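Local coordinates for protein mannan endo-1,6-alpha-mannosidase (Chaetomium thermophilum, PDB 6RY0) that probably cleaves or transfers alpha-1,6-mannosidic linkages as a calcium-binding member of glycosyl hydrolase family 76, in the transfer of GPI-anchored glycoproteins into the fungal cell wall, at residues D151-W155 and L156-Q160; P409-T412 and N413-I417. All blocks are in the same frame, centred on the assembly; numbering follows the deposited sequence.

Interaction 1: D151-W155 and L156-Q160; sequences DKPQW and LALAQ
Leu156 follows Trp155 directly in the first turn of helix 155-167, and its CB leads away from the preceding residues. With CG anti to the backbone N (chi1 175°), the end of the side chain lies against Leu209, Tyr212 and Thr213 of helix 196-213, while its amide N is hydrogen-bonded to Ser418 OG. At Ala157 the methyl CB sits 3.5 Å from Gln154 O. Ala157 N lies 3.2 Å from Gln154 O but at an angle too poor for a hydrogen bond; Leu158 N takes that oxygen at 2.9 Å, with the donor nearly in line with the carbonyl (C=O...N 167°). This is the first i to i+4 bond of the helix, and Gln154 is its N-cap residue. The side chain of Gln154 leads back from the helix, and its NE2 donates to Lys152 O at 3.1 Å from above that carbonyl's plane, as well as to Pro148 O, so one amide group bridges two carbonyls of the loop before the helix.

Leu158 carries most of the side-chain packing. Its two methyls divide the work: CD2 meets Pro153 CB at 3.8 Å, whereas CD1 comes obliquely to Trp155 CE3 at 3.9 Å. The Trp155 and Leu158 side chains run alongside each other in the same direction, touching Ala140 and Ala137 of helix 127-142 respectively, and Trp155 NE1 donates to Pro146 O. At Ala159 the amide continues the helical pattern, donating to Trp155 O at 3.1 Å with a nearly straight N-H...O angle of 170°.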
loop_
_atom_site.group_PDB
_atom_site.type_symbol
_atom_site.label_atom_id
_atom_site.label_comp_id
_atom_site.label_asym_id
_atom_site.label_seq_id
_atom_site.Cartn_x
_atom_site.Cartn_y
_atom_site.Cartn_z
ATOM N N ASP A 151 11.256 -20.773 -13.302
ATOM C CA ASP A 151 11.114 -20.135 -14.604
ATOM C C ASP A 151 10.253 -18.888 -14.558
ATOM O O ASP A 151 10.072 -18.247 -15.603
ATOM C CB ASP A 151 10.475 -21.134 -15.561
ATOM C CG ASP A 151 9.076 -21.431 -15.170
ATOM O OD1 ASP A 151 8.885 -21.863 -14.015
ATOM O OD2 ASP A 151 8.172 -21.151 -15.999
ATOM N N LYS A 152 9.737 -18.529 -13.382
ATOM C CA LYS A 152 8.809 -17.422 -13.247
ATOM C C LYS A 152 9.514 -16.237 -12.622
ATOM O O LYS A 152 10.530 -16.397 -11.947
ATOM C CB LYS A 152 7.614 -17.852 -12.377
ATOM C CG LYS A 152 6.670 -18.834 -13.054
ATOM C CD LYS A 152 5.884 -18.212 -14.204
ATOM C CE LYS A 152 5.133 -19.295 -14.960
ATOM N NZ LYS A 152 4.398 -18.786 -16.117
ATOM N N PRO A 153 8.963 -15.043 -12.778
ATOM C CA PRO A 153 9.571 -13.859 -12.182
ATOM C C PRO A 153 9.605 -13.982 -10.665
ATOM O O PRO A 153 8.649 -14.419 -10.052
ATOM C CB PRO A 153 8.648 -12.739 -12.639
ATOM C CG PRO A 153 7.945 -13.231 -13.802
ATOM C CD PRO A 153 7.793 -14.697 -13.588
ATOM N N GLN A 154 10.698 -13.545 -10.077
ATOM C CA GLN A 154 10.917 -13.616 -8.655
ATOM C C GLN A 154 10.523 -12.305 -7.976
ATOM O O GLN A 154 10.496 -11.240 -8.611
ATOM C CB GLN A 154 12.394 -13.969 -8.401
ATOM C CG GLN A 154 12.793 -15.333 -8.975
ATOM C CD GLN A 154 12.040 -16.466 -8.326
ATOM O OE1 GLN A 154 12.007 -16.578 -7.098
ATOM N NE2 GLN A 154 11.409 -17.290 -9.124
ATOM N N TRP A 155 10.205 -12.353 -6.676
ATOM C CA TRP A 155 9.640 -11.194 -6.015
ATOM C C TRP A 155 10.540 -9.953 -6.069
ATOM O O TRP A 155 10.097 -8.864 -6.427
ATOM C CB TRP A 155 9.255 -11.497 -4.560
ATOM C CG TRP A 155 8.376 -12.684 -4.384
ATOM C CD1 TRP A 155 8.587 -13.677 -3.470
ATOM C CD2 TRP A 155 7.127 -12.982 -5.042
ATOM N NE1 TRP A 155 7.558 -14.578 -3.518
ATOM C CE2 TRP A 155 6.649 -14.183 -4.473
ATOM C CE3 TRP A 155 6.374 -12.380 -6.050
ATOM C CZ2 TRP A 155 5.482 -14.787 -4.913
ATOM C CZ3 TRP A 155 5.215 -12.984 -6.490
ATOM C CH2 TRP A 155 4.778 -14.168 -5.922
ATOM N N LEU A 156 11.811 -10.102 -5.697
ATOM C CA LEU A 156 12.705 -8.970 -5.719
ATOM C C LEU A 156 12.811 -8.415 -7.152
ATOM O O LEU A 156 12.763 -7.204 -7.363
ATOM C CB LEU A 156 14.088 -9.338 -5.184
ATOM C CG LEU A 156 15.161 -8.238 -5.282
ATOM C CD1 LEU A 156 14.811 -7.033 -4.458
ATOM C CD2 LEU A 156 16.510 -8.784 -4.866
ATOM N N ALA A 157 12.952 -9.307 -8.130
ATOM C CA ALA A 157 13.053 -8.901 -9.524
ATOM C C ALA A 157 11.826 -8.112 -9.986
ATOM O O ALA A 157 11.950 -7.187 -10.792
ATOM C CB ALA A 157 13.261 -10.100 -10.415
ATOM N N LEU A 158 10.646 -8.499 -9.523
ATOM C CA LEU A 158 9.433 -7.767 -9.879
ATOM C C LEU A 158 9.437 -6.374 -9.278
ATOM O O LEU A 158 9.084 -5.390 -9.952
ATOM C CB LEU A 158 8.194 -8.554 -9.435
ATOM C CG LEU A 158 7.876 -9.785 -10.297
ATOM C CD1 LEU A 158 6.931 -10.698 -9.568
ATOM C CD2 LEU A 158 7.324 -9.367 -11.663
ATOM N N ALA A 159 9.815 -6.256 -8.002
ATOM C CA ALA A 159 9.940 -4.936 -7.389
ATOM C C ALA A 159 10.957 -4.072 -8.120
ATOM O O ALA A 159 10.731 -2.889 -8.365
ATOM C CB ALA A 159 10.302 -5.094 -5.923
ATOM N N GLN A 160 12.102 -4.661 -8.460
ATOM C CA GLN A 160 13.118 -3.952 -9.215
ATOM C C GLN A 160 12.621 -3.494 -10.575
ATOM O O GLN A 160 12.985 -2.416 -11.034
ATOM C CB GLN A 160 14.351 -4.848 -9.436
ATOM C CG GLN A 160 15.127 -5.121 -8.175
ATOM C CD GLN A 160 16.243 -6.095 -8.427
ATOM O OE1 GLN A 160 16.051 -7.129 -9.051
ATOM N NE2 GLN A 160 17.417 -5.778 -7.919
#

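Interaction 2: P409-T412 and N413-I417; sequences PPAT and NETGI
Thr412 meets the residues that follow it through both its hydroxyl and its carbonyl. OG1 accepts from Glu414 N at 3.0 Å, with an N-H...O angle of 162°. A side-chain oxygen of residue i taking the amide of residue i+2 defines an ST turn. The torsion accounts for it: chi1 of 73° sets OG1 between the backbone N and the carbonyl carbon, facing the chain as it bends. The carbonyl is gripped twice. Gly416 N reaches Thr412 O at 2.8 Å nearly head-on, while Thr415 N, at 3.2 Å from the same oxygen, comes from well above the carbonyl plane. An alanine in place of Thr412 would probably leave the amide of Glu414 without its acceptor and the bend less firmly fixed, although the two bonds to the main-chain oxygen need no side chain.

Asn413 lies at the corner; its CB leads away from the preceding residues, and the side chain touches Tyr212 and Lys214. The extended chain of Glu414 passes Thr412 OG1 with its CB at 3.4 Å; its carboxylate makes a long, weak ion pair with Lys214.

Ala411 adds a loose contact: its methyl CB lies 3.7 Å from Thr415 OG1, and its backbone is hydrogen-bonded to Glu142, at the end of helix 127-142. A water spans the mouth of the turn, accepting from Thr412 N at 2.9 Å and hydrogen-bonded to Thr415 OG1. The bend is therefore held by polar bonds centred on one threonine rather than by apolar packing, consistent with its place at the protein surface, where three of the touching residues are exposed.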
loop_
_atom_site.group_PDB
_atom_site.type_symbol
_atom_site.label_atom_id
_atom_site.label_comp_id
_atom_site.label_asym_id
_atom_site.label_seq_id
_atom_site.Cartn_x
_atom_site.Cartn_y
_atom_site.Cartn_z
ATOM N N PRO A 409 11.318 -8.719 11.593
ATOM C CA PRO A 409 11.380 -7.502 10.788
ATOM C C PRO A 409 11.563 -7.856 9.318
ATOM O O PRO A 409 11.939 -8.998 8.987
ATOM C CB PRO A 409 12.612 -6.809 11.340
ATOM C CG PRO A 409 13.495 -7.938 11.797
ATOM C CD PRO A 409 12.562 -8.959 12.346
ATOM N N PRO A 410 11.332 -6.887 8.420
ATOM C CA PRO A 410 11.621 -7.141 7.007
ATOM C C PRO A 410 13.047 -7.664 6.838
ATOM O O PRO A 410 13.992 -7.121 7.425
ATOM C CB PRO A 410 11.463 -5.752 6.365
ATOM C CG PRO A 410 10.784 -4.915 7.362
ATOM C CD PRO A 410 10.860 -5.512 8.680
ATOM N N ALA A 411 13.196 -8.693 6.027
ATOM C CA ALA A 411 14.509 -9.243 5.701
ATOM C C ALA A 411 15.236 -8.312 4.734
ATOM O O ALA A 411 14.616 -7.542 3.983
ATOM C CB ALA A 411 14.350 -10.606 5.070
ATOM N N THR A 412 16.557 -8.417 4.751
ATOM C CA THR A 412 17.397 -7.880 3.699
ATOM C C THR A 412 17.953 -9.056 2.891
ATOM O O THR A 412 17.633 -10.227 3.168
ATOM C CB THR A 412 18.548 -7.048 4.225
ATOM O OG1 THR A 412 19.518 -7.917 4.815
ATOM C CG2 THR A 412 18.109 -5.965 5.235
ATOM N N ASN A 413 18.826 -8.772 1.920
ATOM C CA ASN A 413 19.474 -9.831 1.185
ATOM C C ASN A 413 20.391 -10.688 2.067
ATOM O O ASN A 413 20.832 -11.732 1.626
ATOM C CB ASN A 413 20.198 -9.349 -0.073
ATOM C CG ASN A 413 21.375 -8.456 0.192
ATOM O OD1 ASN A 413 21.865 -8.306 1.319
ATOM N ND2 ASN A 413 21.880 -7.877 -0.890
ATOM N N GLU A 414 20.648 -10.290 3.313
ATOM C CA GLU A 414 21.427 -11.129 4.217
ATOM C C GLU A 414 20.719 -12.442 4.534
ATOM O O GLU A 414 21.375 -13.481 4.646
ATOM C CB GLU A 414 21.751 -10.372 5.504
ATOM C CG GLU A 414 22.769 -9.285 5.288
ATOM C CD GLU A 414 23.176 -8.571 6.566
ATOM O OE1 GLU A 414 22.681 -8.934 7.658
ATOM O OE2 GLU A 414 23.985 -7.621 6.480
ATOM N N THR A 415 19.399 -12.403 4.681
ATOM C CA THR A 415 18.629 -13.590 5.030
ATOM C C THR A 415 17.465 -13.875 4.076
ATOM O O THR A 415 16.840 -14.921 4.171
ATOM C CB THR A 415 18.094 -13.553 6.485
ATOM O OG1 THR A 415 17.094 -12.547 6.593
ATOM C CG2 THR A 415 19.215 -13.283 7.494
ATOM N N GLY A 416 17.161 -12.961 3.169
ATOM C CA GLY A 416 16.067 -13.176 2.248
ATOM C C GLY A 416 16.363 -14.339 1.315
ATOM O O GLY A 416 17.507 -14.778 1.150
ATOM N N ILE A 417 15.312 -14.830 0.676
ATOM C CA ILE A 417 15.403 -15.965 -0.229
ATOM C C ILE A 417 15.047 -15.632 -1.678
ATOM O O ILE A 417 15.218 -16.472 -2.549
ATOM C CB ILE A 417 14.562 -17.172 0.249
ATOM C CG1 ILE A 417 13.082 -16.792 0.346
ATOM C CG2 ILE A 417 15.082 -17.679 1.586
ATOM C CD1 ILE A 417 12.157 -17.965 0.628
HETATM O O HOH W 1 17.854 -10.133 6.756
#

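How the interactions relate
Both contacts are local, closing consecutive residues on themselves, and their centres lie 15 Å apart on the same side of the chain's centre, with nearest atoms about 6 Å apart and no touch. Interaction 1 is largely buried: a helix start whose apolar side chains pack against helices 127-142 and 196-213. Interaction 2 is a surface bend beyond helix 389-401, held by amides, a hydroxyl and a water. Shared neighbours relate them: Tyr212 of helix 196-213 meets Leu156 and Asn413, and Asn147 touches Gln154 and bonds to Ile417. Both contain a carbonyl that accepts the amide four residues on, but in interaction 1 the pattern repeats into a helix, while in interaction 2 it occurs once.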